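Long-range contacts in citrate synthase (Metallosphaera sedula, PDB 6ABX), which probably catalyses the condensation of oxaloacetate with acetyl-CoA and water to citrate and CoA, the entry step of the tricarboxylic acid cycle: residues A[125-130]-A[150-155]; A[183-188]-A[334-339]. All blocks are in the same frame, centred on the assembly; numbering follows the deposited sequence.

Both contacts are buried helix pairs of the largely helical citrate synthase fold, and they follow each other along the chain: contact 1 closes before contact 2 opens. Contact 1 joins helices 112-134 and 148-157; contact 2 joins helices 183-192 and 324-343 across 145 intervening residues. Their centres lie about 23 Å apart and their nearest atoms about 10 Å apart, with no touch. Helix 324-343 nevertheless links them: I127 touches its T326 and S330, F152 its S330, and the segment 334-339 lies further along. Contact 2 borders the citrate site, the S184 side chain being about 5 Å from bound citrate; contact 1 is further off, the I127 side chain about 11 Å from that of the oxaloacetate-binding R332.

Contact 1. Residues A[125-130]-A[150-155]; sequences TIISLI and ENFLYM
F152 and M155 reach S128 through different torsions: F152 carries CG anti to its backbone N (chi1 -158°), which swings the ring across to segment 125-130 of helix 112-134, while M155 bends at chi3 (-58°) and folds its methyl group back toward T125. The hydroxyl of S128 is placed between them. Its OG meets the rim of the F152 ring near the ring plane, 3.4 Å from CE1, and lies 3.5 Å from CB of M155. It is already hydrogen-bonded to the carbonyl of P124, one turn back in its own helix, so this buried polar atom has its partner locally and meets the other helix through van der Waals contact. Beyond it, CE of M155 stands 3.8 Å from the backbone N of T125, and SD passes 4.0 Å from OG1 of T125, whose hydroxyl is bound to the carbonyl of R72. At the far end of the F152 ring, CZ meets I127, with CD1 4.1 Å away and CG2 equally near. With an alanine at F152, I127 and S128 would probably lose their aromatic neighbour, and F319, which packs edge-to-face with the ring, its stacking partner. The backbones come closest at S128 and M155, with CA atoms 5.8 Å apart; the segment axes approach to 9.4 Å, consistent with the small side chain of S128. F152 also rests on L169 of helix 163-174. The two segments form a near-parallel helix pair, crossing at -22°, in the buried interior of the mostly helical citrate synthase fold, where I127 and F152 pack against S330 of helix 324-343, which also carries the oxaloacetate-binding R332, its side chain about 11 Å from that of I127.

Contact 2. Residues A[183-188]-A[334-339]; sequences ASTMAC and IGWTAH
Helices 183-188 and 334-339 run in the same general direction at 43°, their segment axes 9.4 Å apart, and T185 and W336 face each other with CA atoms 5.5 Å apart. The indole of W336 is held at edge and face. S184 sets OG between its backbone N and carbonyl carbon (chi1 63°), where NE1 of W336 donates to it over 3.0 Å in a bent bond (140°) near the ring plane; OG1 of T185 sits in plane 3.3 Å from CD1. Over one face, SG of C188 makes a sulfur-aromatic contact, 3.8 Å from the centroid of the five-membered ring. The contact borders the active site of citrate synthase: the S184 side chain lies about 5 Å from bound citrate, and its OG also bonds to H214 and to the oxaloacetate-binding N182, whose OD1 is shared with T185. W336 lies one turn after the oxaloacetate-binding R332, and S184 connects its NE1 to N182. T185 turns its methyl CG2 onto H339, an off-centre CH-pi contact 4.3 Å from the imidazole centroid. Both imidazole nitrogens are engaged, ND1 by K13 and NE2 by D178, which fixes its rotation. A183, M186 and A187 pack against I350, P352 and V190 of the second subunit.

Contact 1. Residues A[125-130]-A[150-155]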
loop_
_atom_site.group_PDB
_atom_site.type_symbol
_atom_site.label_atom_id
_atom_site.label_comp_id
_atom_site.label_asym_id
_atom_site.label_seq_id
_atom_site.Cartn_x
_atom_site.Cartn_y
_atom_site.Cartn_z
ATOM N N THR A 125 -17.772 -6.852 -9.306
ATOM C CA THR A 125 -18.510 -7.960 -8.732
ATOM C C THR A 125 -18.559 -7.836 -7.204
ATOM O O THR A 125 -19.571 -8.022 -6.570
ATOM C CB THR A 125 -17.901 -9.292 -9.156
ATOM O OG1 THR A 125 -17.720 -9.227 -10.580
ATOM C CG2 THR A 125 -18.729 -10.485 -8.721
ATOM N N ILE A 126 -17.422 -7.469 -6.631
ATOM C CA ILE A 126 -17.298 -7.284 -5.159
ATOM C C ILE A 126 -18.165 -6.109 -4.720
ATOM O O ILE A 126 -18.933 -6.190 -3.740
ATOM C CB ILE A 126 -15.820 -7.072 -4.775
ATOM C CG1 ILE A 126 -15.001 -8.347 -5.017
ATOM C CG2 ILE A 126 -15.671 -6.565 -3.355
ATOM C CD1 ILE A 126 -13.516 -8.169 -5.032
ATOM N N ILE A 127 -18.068 -4.979 -5.436
ATOM C CA ILE A 127 -18.807 -3.801 -5.056
ATOM C C ILE A 127 -20.313 -4.101 -5.074
ATOM O O ILE A 127 -21.057 -3.699 -4.171
ATOM C CB ILE A 127 -18.485 -2.621 -5.985
ATOM C CG1 ILE A 127 -17.029 -2.190 -5.776
ATOM C CG2 ILE A 127 -19.441 -1.461 -5.742
ATOM C CD1 ILE A 127 -16.573 -1.152 -6.771
ATOM N N SER A 128 -20.742 -4.748 -6.151
ATOM C CA SER A 128 -22.162 -5.087 -6.360
ATOM C C SER A 128 -22.682 -6.007 -5.225
ATOM O O SER A 128 -23.785 -5.766 -4.699
ATOM C CB SER A 128 -22.353 -5.660 -7.747
ATOM O OG SER A 128 -22.020 -4.706 -8.745
ATOM N N LEU A 129 -21.889 -7.005 -4.830
ATOM C CA LEU A 129 -22.262 -7.892 -3.723
ATOM C C LEU A 129 -22.317 -7.142 -2.397
ATOM O O LEU A 129 -23.270 -7.336 -1.633
ATOM C CB LEU A 129 -21.300 -9.062 -3.678
ATOM C CG LEU A 129 -21.555 -10.085 -2.579
ATOM C CD1 LEU A 129 -22.973 -10.626 -2.655
ATOM C CD2 LEU A 129 -20.524 -11.187 -2.746
ATOM N N ILE A 130 -21.423 -6.160 -2.171
ATOM C CA ILE A 130 -21.578 -5.311 -1.000
ATOM C C ILE A 130 -22.951 -4.636 -1.048
ATOM O O ILE A 130 -23.671 -4.653 -0.049
ATOM C CB ILE A 130 -20.446 -4.270 -0.855
ATOM C CG1 ILE A 130 -19.086 -4.905 -0.643
ATOM C CG2 ILE A 130 -20.813 -3.267 0.264
ATOM C CD1 ILE A 130 -17.919 -3.936 -0.741
ATOM N N GLU A 150 -22.650 -2.158 -18.612
ATOM C CA GLU A 150 -24.011 -2.755 -18.604
ATOM C C GLU A 150 -24.093 -3.819 -17.486
ATOM O O GLU A 150 -25.059 -3.897 -16.704
ATOM C CB GLU A 150 -24.383 -3.353 -19.963
ATOM C CG GLU A 150 -25.832 -3.817 -19.902
ATOM C CD GLU A 150 -26.547 -4.255 -21.165
ATOM O OE1 GLU A 150 -25.862 -4.335 -22.238
ATOM O OE2 GLU A 150 -27.794 -4.521 -21.048
ATOM N N ASN A 151 -23.062 -4.661 -17.401
ATOM C CA ASN A 151 -23.016 -5.698 -16.406
ATOM C C ASN A 151 -22.984 -5.115 -14.984
ATOM O O ASN A 151 -23.564 -5.707 -14.045
ATOM C CB ASN A 151 -21.803 -6.613 -16.576
ATOM C CG ASN A 151 -21.781 -7.707 -15.543
ATOM O OD1 ASN A 151 -22.661 -8.584 -15.572
ATOM N ND2 ASN A 151 -20.779 -7.707 -14.688
ATOM N N PHE A 152 -22.244 -4.019 -14.782
ATOM C CA PHE A 152 -22.107 -3.435 -13.465
ATOM C C PHE A 152 -23.501 -2.996 -12.953
ATOM O O PHE A 152 -23.900 -3.311 -11.817
ATOM C CB PHE A 152 -21.135 -2.241 -13.523
ATOM C CG PHE A 152 -20.485 -1.845 -12.220
ATOM C CD1 PHE A 152 -20.934 -2.301 -10.992
ATOM C CD2 PHE A 152 -19.392 -1.001 -12.229
ATOM C CE1 PHE A 152 -20.308 -1.938 -9.815
ATOM C CE2 PHE A 152 -18.794 -0.612 -11.041
ATOM C CZ PHE A 152 -19.209 -1.125 -9.847
ATOM N N LEU A 153 -24.268 -2.363 -13.818
ATOM C CA LEU A 153 -25.626 -1.932 -13.442
ATOM C C LEU A 153 -26.558 -3.129 -13.259
ATOM O O LEU A 153 -27.367 -3.160 -12.351
ATOM C CB LEU A 153 -26.183 -0.959 -14.472
ATOM C CG LEU A 153 -25.495 0.408 -14.510
ATOM C CD1 LEU A 153 -26.051 1.244 -15.641
ATOM C CD2 LEU A 153 -25.625 1.119 -13.189
ATOM N N TYR A 154 -26.384 -4.155 -14.080
ATOM C CA TYR A 154 -27.160 -5.407 -13.971
ATOM C C TYR A 154 -26.929 -6.064 -12.602
ATOM O O TYR A 154 -27.855 -6.473 -11.927
ATOM C CB TYR A 154 -26.779 -6.357 -15.107
ATOM C CG TYR A 154 -27.229 -7.773 -14.906
ATOM C CD1 TYR A 154 -28.576 -8.090 -14.969
ATOM C CD2 TYR A 154 -26.344 -8.769 -14.562
ATOM C CE1 TYR A 154 -29.005 -9.385 -14.706
ATOM C CE2 TYR A 154 -26.754 -10.076 -14.332
ATOM C CZ TYR A 154 -28.097 -10.384 -14.431
ATOM O OH TYR A 154 -28.534 -11.665 -14.176
ATOM N N MET A 155 -25.693 -6.074 -12.126
ATOM C CA MET A 155 -25.371 -6.726 -10.882
ATOM C C MET A 155 -25.937 -5.946 -9.682
ATOM O O MET A 155 -26.081 -6.518 -8.617
ATOM C CB MET A 155 -23.871 -6.925 -10.722
ATOM C CG MET A 155 -23.288 -7.975 -11.698
ATOM S SD MET A 155 -21.575 -8.374 -11.335
ATOM C CE MET A 155 -20.869 -6.722 -11.462
#

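Contact 2. Residues A[183-188]-A[334-339]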
loop_
_atom_site.group_PDB
_atom_site.type_symbol
_atom_site.label_atom_id
_atom_site.label_comp_id
_atom_site.label_asym_id
_atom_site.label_seq_id
_atom_site.Cartn_x
_atom_site.Cartn_y
_atom_site.Cartn_z
ATOM N N ALA A 183 -1.464 10.645 -4.947
ATOM C CA ALA A 183 -0.972 9.878 -3.789
ATOM C C ALA A 183 -1.187 8.371 -3.961
ATOM O O ALA A 183 -0.357 7.596 -3.534
ATOM C CB ALA A 183 -1.646 10.348 -2.533
ATOM N N SER A 184 -2.341 7.927 -4.474
ATOM C CA SER A 184 -2.587 6.499 -4.630
ATOM C C SER A 184 -1.675 5.881 -5.700
ATOM O O SER A 184 -1.153 4.773 -5.476
ATOM C CB SER A 184 -4.046 6.158 -4.856
ATOM O OG SER A 184 -4.560 6.724 -6.069
ATOM N N THR A 185 -1.498 6.558 -6.829
ATOM C CA THR A 185 -0.573 6.058 -7.838
ATOM C C THR A 185 0.844 6.007 -7.248
ATOM O O THR A 185 1.539 5.001 -7.486
ATOM C CB THR A 185 -0.657 6.916 -9.108
ATOM O OG1 THR A 185 -2.015 6.851 -9.559
ATOM C CG2 THR A 185 0.332 6.488 -10.163
ATOM N N MET A 186 1.220 6.995 -6.451
ATOM C CA MET A 186 2.536 6.971 -5.807
ATOM C C MET A 186 2.647 5.741 -4.873
ATOM O O MET A 186 3.671 5.081 -4.811
ATOM C CB MET A 186 2.824 8.278 -5.065
ATOM C CG MET A 186 4.153 8.327 -4.331
ATOM S SD MET A 186 5.485 8.155 -5.502
ATOM C CE MET A 186 6.877 8.495 -4.423
ATOM N N ALA A 187 1.618 5.422 -4.101
ATOM C CA ALA A 187 1.675 4.251 -3.196
ATOM C C ALA A 187 1.933 2.981 -3.998
ATOM O O ALA A 187 2.758 2.157 -3.633
ATOM C CB ALA A 187 0.402 4.146 -2.402
ATOM N N CYS A 188 1.240 2.863 -5.147
ATOM C CA CYS A 188 1.365 1.703 -6.004
ATOM C C CYS A 188 2.824 1.614 -6.456
ATOM O O CYS A 188 3.353 0.505 -6.533
ATOM C CB CYS A 188 0.504 1.769 -7.238
ATOM S SG CYS A 188 -1.274 1.673 -6.871
ATOM N N ILE A 334 -7.018 0.604 -13.438
ATOM C CA ILE A 334 -6.425 0.538 -14.799
ATOM C C ILE A 334 -5.207 1.470 -14.864
ATOM O O ILE A 334 -4.136 1.091 -15.262
ATOM C CB ILE A 334 -7.486 0.866 -15.855
ATOM C CG1 ILE A 334 -8.593 -0.189 -15.912
ATOM C CG2 ILE A 334 -6.844 1.015 -17.213
ATOM C CD1 ILE A 334 -9.900 0.318 -16.469
ATOM N N GLY A 335 -5.378 2.724 -14.454
ATOM C CA GLY A 335 -4.250 3.656 -14.400
ATOM C C GLY A 335 -3.153 3.208 -13.460
ATOM O O GLY A 335 -1.981 3.294 -13.819
ATOM N N TRP A 336 -3.515 2.760 -12.256
ATOM C CA TRP A 336 -2.528 2.297 -11.333
ATOM C C TRP A 336 -1.595 1.268 -11.990
ATOM O O TRP A 336 -0.333 1.315 -11.929
ATOM C CB TRP A 336 -3.123 1.666 -10.089
ATOM C CG TRP A 336 -3.784 2.635 -9.171
ATOM C CD1 TRP A 336 -3.507 3.942 -9.030
ATOM C CD2 TRP A 336 -4.754 2.303 -8.170
ATOM N NE1 TRP A 336 -4.292 4.490 -8.049
ATOM C CE2 TRP A 336 -5.037 3.497 -7.469
ATOM C CE3 TRP A 336 -5.400 1.126 -7.788
ATOM C CZ2 TRP A 336 -5.980 3.558 -6.450
ATOM C CZ3 TRP A 336 -6.371 1.200 -6.804
ATOM C CH2 TRP A 336 -6.693 2.410 -6.193
ATOM N N THR A 337 -2.239 0.267 -12.538
ATOM C CA THR A 337 -1.518 -0.860 -13.117
ATOM C C THR A 337 -0.749 -0.479 -14.395
ATOM O O THR A 337 0.403 -0.983 -14.584
ATOM C CB THR A 337 -2.433 -2.066 -13.329
ATOM O OG1 THR A 337 -3.551 -1.736 -14.166
ATOM C CG2 THR A 337 -2.950 -2.639 -12.025
ATOM N N ALA A 338 -1.286 0.425 -15.214
ATOM C CA ALA A 338 -0.573 0.935 -16.369
ATOM C C ALA A 338 0.670 1.682 -15.909
ATOM O O ALA A 338 1.743 1.535 -16.506
ATOM C CB ALA A 338 -1.436 1.811 -17.239
ATOM N N HIS A 339 0.541 2.465 -14.842
ATOM C CA HIS A 339 1.692 3.225 -14.336
ATOM C C HIS A 339 2.789 2.303 -13.823
ATOM O O HIS A 339 3.997 2.659 -14.013
ATOM C CB HIS A 339 1.270 4.244 -13.263
ATOM C CG HIS A 339 0.830 5.522 -13.874
ATOM N ND1 HIS A 339 1.747 6.460 -14.403
ATOM C CD2 HIS A 339 -0.402 6.002 -14.128
ATOM C CE1 HIS A 339 1.058 7.459 -14.935
ATOM N NE2 HIS A 339 -0.280 7.222 -14.729
#